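Local coordinates for protein DocCel5: Type I dockerin repeat domain from A. cellulolyticus family 5 endoglucanase WP_010249057 S51I, L52N mutant (Acetivibrio cellulolyticus, PDB 5NRM) that probably attaches a family 5 endoglucanase to the cellulosome, as a calcium-binding type I dockerin domain that docks onto a cohesin of scaffoldin B, at residues N12-D15 with F16-R20. Sequence-based numbering, arbitrary orientation.
Sequences NSID and FALMR. With CA (calcium ion), chain C.
With CG anti to its own carbonyl carbon (chi1 -70°), L18 lays its branched chain back along the helix toward I14, whose CG2 lies 4.3 Å from L18 CD1, a loose apolar contact one turn apart. M19 has nearly the same chi1, and its CG passes 3.2 Å from D15 O; the flexible side chain continues to M55 of helix 49-59, the bend at chi3 turning only its terminal methyl. F16 turns the other way, CG anti to the backbone N, which carries its flat ring off this turn to stack with that of F52.

The backbone makes up the first two turns of helix 13-23. F16 N donates to N12 O at 3.1 Å, and A17 to S13, L18 to I14 and M19 to D15 continue the series. N12 and D15 form a capping box: N12 OD1 accepts from I14 N at 2.9 Å and weakly from D15 N, while D15 OD2 takes N12 N at 2.8 Å through its anti lone pair. Asparagine suits the N-cap because its short side chain lets the amide oxygen reach back to N-H groups of the first turn that have no carbonyl ahead of them in the helix.

In this EF-hand-like dockerin loop D15 also closes the calcium site as a bidentate ligand, OD1 at 2.5 Å and OD2 at 2.4 Å, beside the side chains of D4, D6 and N8 and the carbonyl oxygen of S10. A carboxylate suits this place, since both oxygens bind the ion and OD2 also accepts from N12 N. A calcium-bound water donates to N12 OD1 at 2.7 Å, which makes the N-cap N12 a second-shell residue of the calcium site. On the cohesin-binding face, the small side chains of S13 and A17 are consistent with a close approach of the cohesin chain: S13 OG hydrogen-bonds D36 of that chain, and A17 packs on its L79.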
loop_
_atom_site.group_PDB
_atom_site.type_symbol
_atom_site.label_atom_id
_atom_site.label_comp_id
_atom_site.label_asym_id
_atom_site.label_seq_id
_atom_site.Cartn_x
_atom_site.Cartn_y
_atom_site.Cartn_z
ATOM N N ASN B 12 -10.039 -1.073 3.381
ATOM C CA ASN B 12 -8.644 -0.688 3.392
ATOM C C ASN B 12 -7.813 -1.665 4.233
ATOM O O ASN B 12 -8.294 -2.738 4.619
ATOM C CB ASN B 12 -8.494 0.792 3.829
ATOM C CG ASN B 12 -8.931 1.048 5.283
ATOM O OD1 ASN B 12 -8.806 0.172 6.138
ATOM N ND2 ASN B 12 -9.379 2.274 5.545
ATOM N N SER B 13 -6.543 -1.315 4.423
ATOM C CA SER B 13 -5.626 -2.243 5.051
ATOM C C SER B 13 -5.895 -2.464 6.553
ATOM O O SER B 13 -5.444 -3.460 7.129
ATOM C CB SER B 13 -4.166 -1.764 4.857
ATOM O OG SER B 13 -3.962 -0.464 5.426
ATOM N N ILE B 14 -6.659 -1.565 7.154
ATOM C CA ILE B 14 -7.123 -1.828 8.544
ATOM C C ILE B 14 -8.223 -2.926 8.569
ATOM O O ILE B 14 -8.187 -3.788 9.436
ATOM C CB ILE B 14 -7.529 -0.533 9.267
ATOM C CG1 ILE B 14 -6.231 0.328 9.489
ATOM C CG2 ILE B 14 -8.294 -0.861 10.519
ATOM C CD1 ILE B 14 -6.455 1.724 10.072
ATOM N N ASP B 15 -9.112 -2.959 7.573
ATOM C CA ASP B 15 -10.045 -4.100 7.433
ATOM C C ASP B 15 -9.240 -5.383 7.196
ATOM O O ASP B 15 -9.509 -6.417 7.807
ATOM C CB ASP B 15 -10.982 -3.880 6.243
ATOM C CG ASP B 15 -11.836 -2.637 6.411
ATOM O OD1 ASP B 15 -12.613 -2.569 7.381
ATOM O OD2 ASP B 15 -11.719 -1.711 5.563
ATOM N N PHE B 16 -8.203 -5.311 6.334
ATOM C CA PHE B 16 -7.358 -6.485 6.101
ATOM C C PHE B 16 -6.682 -6.989 7.364
ATOM O O PHE B 16 -6.639 -8.178 7.605
ATOM C CB PHE B 16 -6.319 -6.032 5.083
ATOM C CG PHE B 16 -5.426 -7.088 4.443
ATOM C CD1 PHE B 16 -5.942 -8.196 3.858
ATOM C CD2 PHE B 16 -4.086 -6.863 4.355
ATOM C CE1 PHE B 16 -5.115 -9.085 3.200
ATOM C CE2 PHE B 16 -3.235 -7.777 3.711
ATOM C CZ PHE B 16 -3.770 -8.899 3.144
ATOM N N ALA B 17 -6.174 -6.076 8.167
ATOM C CA ALA B 17 -5.625 -6.412 9.462
ATOM C C ALA B 17 -6.607 -7.055 10.453
ATOM O O ALA B 17 -6.293 -8.043 11.167
ATOM C CB ALA B 17 -4.974 -5.201 10.078
ATOM N N LEU B 18 -7.800 -6.516 10.500
ATOM C CA LEU B 18 -8.806 -7.071 11.347
ATOM C C LEU B 18 -9.168 -8.477 10.883
ATOM O O LEU B 18 -9.355 -9.367 11.700
ATOM C CB LEU B 18 -10.062 -6.210 11.375
ATOM C CG LEU B 18 -9.860 -4.864 12.115
ATOM C CD1 LEU B 18 -10.970 -3.918 11.829
ATOM C CD2 LEU B 18 -9.765 -5.002 13.626
ATOM N N MET B 19 -9.278 -8.667 9.593
ATOM C CA MET B 19 -9.500 -10.016 9.078
ATOM C C MET B 19 -8.340 -10.966 9.496
ATOM O O MET B 19 -8.542 -12.125 9.812
ATOM C CB MET B 19 -9.582 -9.988 7.604
ATOM C CG MET B 19 -10.803 -9.288 7.116
ATOM S SD MET B 19 -10.911 -9.400 5.324
ATOM C CE MET B 19 -11.259 -11.190 5.204
ATOM N N ARG B 20 -7.095 -10.432 9.488
ATOM C CA ARG B 20 -5.939 -11.275 9.902
ATOM C C ARG B 20 -6.075 -11.637 11.368
ATOM O O ARG B 20 -5.921 -12.808 11.747
ATOM C CB ARG B 20 -4.613 -10.522 9.676
ATOM C CG ARG B 20 -3.364 -11.346 9.946
ATOM C CD ARG B 20 -3.155 -12.453 8.904
ATOM N NE ARG B 20 -1.942 -13.214 9.208
ATOM C CZ ARG B 20 -1.637 -14.393 8.682
ATOM N NH1 ARG B 20 -2.371 -14.882 7.704
ATOM N NH2 ARG B 20 -0.549 -15.039 9.075
HETATM CA CA CA C . -13.171 -0.189 6.699
HETATM O O HOH W 1 -11.067 0.541 7.615
#